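Local coordinates for protein single-stranded-DNA-specific exonuclease RecJ (Thermus thermophilus, PDB 2ZXR) that degrades single-stranded DNA in the 5' to 3' direction as a divalent-metal-dependent exonuclease of the RecJ family, at residues A[315-320]-A[345-350]; A[332-337]-A[359-364]. All blocks are in the same frame, centred on the assembly; numbering follows the deposited sequence.

Interaction 1. Residues A[315-320]-A[345-350]; sequences EAMLRK and GIVASR
Val347 points its two methyls at the helix of 315-320. CG2 lies against the thioether of Met317, 3.8 Å from SD, whereas CG1 sits between the Met317 chain and the backbone of Leu318, 3.9 Å from Leu318 CA, and meets the Leu318 side chain at 4.1 Å from CB. The valine torsion sets this orientation: CG1 is trans to the main-chain N (chi1 175°), which puts CG2 beside that N. Met317 runs out fully extended as far as SD and bends only at its last torsion, so it is the flank of the chain, CB through SD, that passes the valine. Leu318 is also the residue of closest backbone approach, its CA 5.7 Å from Val347 CA.

One turn further along, Arg350 reaches back beside this apolar cluster. Leu318 CG lies over one face of the Arg350 guanidinium, 4.5 Å from Arg350 CZ, while Glu315 OE2 takes up the edge. The bond from Arg350 NH1 to Glu315 OE2 is 3.0 Å long and nearly straight (167°). It stays close to the guanidinium plane but meets the syn side of the carboxylate well out of that group's plane, and the two planes are turned 46° apart. Glu315 OE1 stands 3.7 Å from Arg350 NH2, so this is a single-bonded salt bridge rather than a two-pronged one. NH1 also pairs with Glu314, and two adjacent carboxylates sharing one nitrogen would be expected to stabilise the arginine's positive charge at the border of an otherwise apolar helix-helix contact.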
loop_
_atom_site.group_PDB
_atom_site.type_symbol
_atom_site.label_atom_id
_atom_site.label_comp_id
_atom_site.label_asym_id
_atom_site.label_seq_id
_atom_site.Cartn_x
_atom_site.Cartn_y
_atom_site.Cartn_z
ATOM N N GLU A 315 -1.506 -18.673 16.065
ATOM C CA GLU A 315 -2.782 -19.228 15.684
ATOM C C GLU A 315 -3.568 -19.665 16.935
ATOM O O GLU A 315 -4.755 -19.405 17.020
ATOM C CB GLU A 315 -2.600 -20.389 14.708
ATOM C CG GLU A 315 -3.792 -20.517 13.772
ATOM C CD GLU A 315 -3.949 -19.296 12.828
ATOM O OE1 GLU A 315 -5.095 -19.021 12.425
ATOM O OE2 GLU A 315 -2.944 -18.622 12.478
ATOM N N ALA A 316 -2.920 -20.299 17.910
ATOM C CA ALA A 316 -3.635 -20.678 19.123
ATOM C C ALA A 316 -4.115 -19.429 19.900
ATOM O O ALA A 316 -5.215 -19.424 20.439
ATOM C CB ALA A 316 -2.756 -21.564 20.039
ATOM N N MET A 317 -3.315 -18.364 19.946
ATOM C CA MET A 317 -3.756 -17.177 20.669
ATOM C C MET A 317 -4.950 -16.508 19.996
ATOM O O MET A 317 -5.938 -16.148 20.655
ATOM C CB MET A 317 -2.625 -16.155 20.809
ATOM C CG MET A 317 -3.026 -14.959 21.649
ATOM S SD MET A 317 -1.697 -13.771 21.852
ATOM C CE MET A 317 -0.669 -14.653 23.052
ATOM N N LEU A 318 -4.846 -16.329 18.683
ATOM C CA LEU A 318 -5.912 -15.711 17.905
ATOM C C LEU A 318 -7.179 -16.586 18.009
ATOM O O LEU A 318 -8.282 -16.081 18.182
ATOM C CB LEU A 318 -5.459 -15.559 16.454
ATOM C CG LEU A 318 -6.257 -14.804 15.387
ATOM C CD1 LEU A 318 -7.256 -15.759 14.794
ATOM C CD2 LEU A 318 -6.948 -13.563 15.949
ATOM N N ARG A 319 -7.019 -17.903 17.935
ATOM C CA ARG A 319 -8.176 -18.774 18.036
ATOM C C ARG A 319 -8.881 -18.533 19.374
ATOM O O ARG A 319 -10.104 -18.448 19.430
ATOM C CB ARG A 319 -7.760 -20.235 17.911
ATOM C CG ARG A 319 -8.938 -21.177 17.936
ATOM C CD ARG A 319 -8.535 -22.635 17.714
ATOM N NE ARG A 319 -9.719 -23.501 17.743
ATOM C CZ ARG A 319 -10.569 -23.676 16.731
ATOM N NH1 ARG A 319 -10.390 -23.056 15.568
ATOM N NH2 ARG A 319 -11.609 -24.477 16.893
ATOM N N LYS A 320 -8.114 -18.402 20.451
ATOM C CA LYS A 320 -8.712 -18.146 21.764
ATOM C C LYS A 320 -9.250 -16.728 21.955
ATOM O O LYS A 320 -10.271 -16.519 22.615
ATOM C CB LYS A 320 -7.703 -18.374 22.876
ATOM C CG LYS A 320 -8.250 -17.953 24.242
ATOM C CD LYS A 320 -7.166 -17.947 25.287
ATOM C CE LYS A 320 -6.459 -19.282 25.354
ATOM N NZ LYS A 320 -5.308 -19.198 26.303
ATOM N N GLY A 345 1.731 -9.144 19.372
ATOM C CA GLY A 345 1.703 -8.012 18.462
ATOM C C GLY A 345 0.976 -8.350 17.164
ATOM O O GLY A 345 0.086 -7.599 16.725
ATOM N N ILE A 346 1.357 -9.463 16.540
ATOM C CA ILE A 346 0.696 -9.871 15.297
ATOM C C ILE A 346 -0.771 -10.299 15.545
ATOM O O ILE A 346 -1.638 -10.026 14.728
ATOM C CB ILE A 346 1.468 -11.013 14.568
ATOM C CG1 ILE A 346 2.792 -10.455 13.997
ATOM C CG2 ILE A 346 0.590 -11.577 13.393
ATOM C CD1 ILE A 346 3.681 -11.492 13.339
ATOM N N VAL A 347 -1.047 -10.961 16.665
ATOM C CA VAL A 347 -2.420 -11.359 16.972
ATOM C C VAL A 347 -3.276 -10.088 17.107
ATOM O O VAL A 347 -4.405 -10.043 16.655
ATOM C CB VAL A 347 -2.482 -12.181 18.278
ATOM C CG1 VAL A 347 -3.930 -12.477 18.646
ATOM C CG2 VAL A 347 -1.718 -13.468 18.099
ATOM N N ALA A 348 -2.723 -9.043 17.711
ATOM C CA ALA A 348 -3.461 -7.791 17.854
ATOM C C ALA A 348 -3.762 -7.177 16.476
ATOM O O ALA A 348 -4.874 -6.710 16.236
ATOM C CB ALA A 348 -2.664 -6.804 18.697
ATOM N N SER A 349 -2.774 -7.159 15.572
ATOM C CA SER A 349 -3.001 -6.585 14.243
ATOM C C SER A 349 -4.048 -7.414 13.505
ATOM O O SER A 349 -4.924 -6.881 12.812
ATOM C CB SER A 349 -1.706 -6.565 13.424
ATOM O OG SER A 349 -0.776 -5.643 13.971
ATOM N N ARG A 350 -3.957 -8.730 13.651
ATOM C CA ARG A 350 -4.930 -9.574 12.986
ATOM C C ARG A 350 -6.334 -9.321 13.538
ATOM O O ARG A 350 -7.309 -9.352 12.795
ATOM C CB ARG A 350 -4.520 -11.042 13.104
ATOM C CG ARG A 350 -3.296 -11.368 12.233
ATOM C CD ARG A 350 -2.935 -12.842 12.310
ATOM N NE ARG A 350 -3.918 -13.678 11.631
ATOM C CZ ARG A 350 -3.868 -15.005 11.580
ATOM N NH1 ARG A 350 -2.877 -15.661 12.182
ATOM N NH2 ARG A 350 -4.793 -15.675 10.902
#

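Interaction 2. Residues A[332-337]-A[359-364]; sequences IVLLDP and VFLVAQ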
loop_
_atom_site.group_PDB
_atom_site.type_symbol
_atom_site.label_atom_id
_atom_site.label_comp_id
_atom_site.label_asym_id
_atom_site.label_seq_id
_atom_site.Cartn_x
_atom_site.Cartn_y
_atom_site.Cartn_z
ATOM N N ILE A 332 -11.143 -3.078 21.713
ATOM C CA ILE A 332 -11.088 -4.470 22.102
ATOM C C ILE A 332 -9.917 -4.582 23.090
ATOM O O ILE A 332 -8.775 -4.214 22.779
ATOM C CB ILE A 332 -10.919 -5.346 20.859
ATOM C CG1 ILE A 332 -12.147 -5.141 19.969
ATOM C CG2 ILE A 332 -10.809 -6.811 21.231
ATOM C CD1 ILE A 332 -12.131 -5.961 18.702
ATOM N N VAL A 333 -10.221 -5.052 24.298
ATOM C CA VAL A 333 -9.218 -5.145 25.345
ATOM C C VAL A 333 -9.296 -6.527 25.935
ATOM O O VAL A 333 -10.264 -6.887 26.593
ATOM C CB VAL A 333 -9.465 -4.047 26.431
ATOM C CG1 VAL A 333 -8.263 -3.935 27.378
ATOM C CG2 VAL A 333 -9.717 -2.713 25.753
ATOM N N LEU A 334 -8.262 -7.314 25.692
ATOM C CA LEU A 334 -8.265 -8.682 26.164
ATOM C C LEU A 334 -7.033 -9.029 26.966
ATOM O O LEU A 334 -5.953 -8.473 26.765
ATOM C CB LEU A 334 -8.417 -9.619 24.965
ATOM C CG LEU A 334 -9.572 -9.178 24.053
ATOM C CD1 LEU A 334 -9.502 -9.906 22.698
ATOM C CD2 LEU A 334 -10.899 -9.463 24.756
ATOM N N LEU A 335 -7.231 -9.969 27.878
ATOM C CA LEU A 335 -6.210 -10.448 28.777
ATOM C C LEU A 335 -6.016 -11.925 28.523
ATOM O O LEU A 335 -6.987 -12.667 28.441
ATOM C CB LEU A 335 -6.673 -10.255 30.232
ATOM C CG LEU A 335 -5.811 -10.877 31.334
ATOM C CD1 LEU A 335 -4.444 -10.160 31.392
ATOM C CD2 LEU A 335 -6.528 -10.749 32.700
ATOM N N ASP A 336 -4.765 -12.349 28.398
ATOM C CA ASP A 336 -4.449 -13.752 28.201
ATOM C C ASP A 336 -3.227 -13.988 29.081
ATOM O O ASP A 336 -2.078 -13.934 28.621
ATOM C CB ASP A 336 -4.159 -14.045 26.727
ATOM C CG ASP A 336 -3.861 -15.504 26.479
ATOM O OD1 ASP A 336 -4.091 -16.321 27.395
ATOM O OD2 ASP A 336 -3.394 -15.836 25.375
ATOM N N PRO A 337 -3.475 -14.248 30.377
ATOM C CA PRO A 337 -2.480 -14.488 31.422
ATOM C C PRO A 337 -1.202 -15.197 31.016
ATOM O O PRO A 337 -0.114 -14.718 31.311
ATOM C CB PRO A 337 -3.262 -15.276 32.467
ATOM C CG PRO A 337 -4.646 -14.704 32.332
ATOM C CD PRO A 337 -4.800 -14.715 30.831
ATOM N N VAL A 359 -6.895 -2.332 19.269
ATOM C CA VAL A 359 -6.803 -3.556 20.051
ATOM C C VAL A 359 -5.682 -3.434 21.057
ATOM O O VAL A 359 -4.582 -2.956 20.746
ATOM C CB VAL A 359 -6.595 -4.807 19.143
ATOM C CG1 VAL A 359 -6.406 -6.084 19.990
ATOM C CG2 VAL A 359 -7.816 -4.985 18.247
ATOM N N PHE A 360 -6.007 -3.829 22.286
ATOM C CA PHE A 360 -5.106 -3.815 23.425
ATOM C C PHE A 360 -5.097 -5.245 23.967
ATOM O O PHE A 360 -6.149 -5.791 24.305
ATOM C CB PHE A 360 -5.634 -2.896 24.540
ATOM C CG PHE A 360 -5.839 -1.470 24.124
ATOM C CD1 PHE A 360 -6.848 -1.128 23.218
ATOM C CD2 PHE A 360 -5.006 -0.478 24.609
ATOM C CE1 PHE A 360 -7.019 0.198 22.798
ATOM C CE2 PHE A 360 -5.162 0.838 24.197
ATOM C CZ PHE A 360 -6.169 1.177 23.287
ATOM N N LEU A 361 -3.916 -5.838 24.066
ATOM C CA LEU A 361 -3.757 -7.193 24.579
ATOM C C LEU A 361 -2.734 -7.160 25.698
ATOM O O LEU A 361 -1.720 -6.426 25.620
ATOM C CB LEU A 361 -3.230 -8.122 23.475
ATOM C CG LEU A 361 -4.205 -8.937 22.618
ATOM C CD1 LEU A 361 -5.521 -8.211 22.425
ATOM C CD2 LEU A 361 -3.514 -9.301 21.298
ATOM N N VAL A 362 -2.994 -7.952 26.732
ATOM C CA VAL A 362 -2.106 -8.049 27.887
ATOM C C VAL A 362 -1.825 -9.519 28.086
ATOM O O VAL A 362 -2.742 -10.333 28.028
ATOM C CB VAL A 362 -2.785 -7.528 29.164
ATOM C CG1 VAL A 362 -1.862 -7.743 30.372
ATOM C CG2 VAL A 362 -3.125 -6.062 29.013
ATOM N N ALA A 363 -0.567 -9.876 28.289
ATOM C CA ALA A 363 -0.202 -11.281 28.519
ATOM C C ALA A 363 1.013 -11.254 29.389
ATOM O O ALA A 363 1.983 -10.570 29.069
ATOM C CB ALA A 363 0.121 -11.999 27.220
ATOM N N GLN A 364 0.958 -11.976 30.501
ATOM C CA GLN A 364 2.089 -12.021 31.417
ATOM C C GLN A 364 2.556 -10.611 31.824
ATOM O O GLN A 364 3.751 -10.347 31.969
ATOM C CB GLN A 364 3.238 -12.833 30.772
ATOM C CG GLN A 364 2.801 -14.286 30.516
ATOM C CD GLN A 364 3.933 -15.202 30.086
ATOM O OE1 GLN A 364 4.203 -15.371 28.890
ATOM N NE2 GLN A 364 4.597 -15.805 31.060
#
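Ile332 and Phe360 begin a ladder of main-chain hydrogen bonds between two parallel strands whose directions differ by 10°. Phe360 N donates to Ile332 O at 2.8 Å, and Phe360 O then accepts from Leu334 N at 3.0 Å. The same alternation is repeated by Val362, whose N is bound to Leu334 O and whose O receives Asp336 N at 2.9 Å. Beyond the strand ends, a weak bond from Gln364 N to Pro337 O (3.1 Å, 130°) prolongs the pairing.

CA-H...O contacts supplement these bonds: Val333 CA approaches Phe360 O to 3.3 Å, and Leu361 CA lies near Leu334 O.

Apolar side chains pair on both faces. Ile332 with Val359 and Leu334 with Leu361 share one face, towards helices 341-355 and 293-321. On the other, which carries helix 407-419, Leu335 CD1 reaches Val362 CG1 at 3.7 Å, because CG trans to N (chi1 172°) swings the leucine chain towards the valine. There Val333 CG1 touches Phe360 CB, while the phenyl ring presents its edge to Ile332 O, 3.7 Å from Phe360 CD1.

The parallel register, with helix 341-355 connecting the strands, identifies a beta-alpha-beta crossover within the DHHA1 domain.

Overall arrangement
From the N terminus, the chain leaves helix 293-321 through 315-320, enters segment 332-337, passes through helix 341-355 with its segment 345-350, and returns to the sheet at 359-364. Interaction 1 closes a loop of 24 intervening residues and interaction 2 one of 21. The segments alternate, so the two loops cross rather than nest. Segment 332-337 lies within the first loop, and the helical segment 345-350 within the second. Direct contacts connect them: Ala348 packs on Val359 and Leu361, Met317 CE lies 3.8 Å from Asp336 OD2, and Lys320 forms a long, weak ion pair with Asp336. Together they tie helix 293-321 to the crossover helix, edge strand 332-335 and neighbouring strand 359-363 of the DHHA1 sheet.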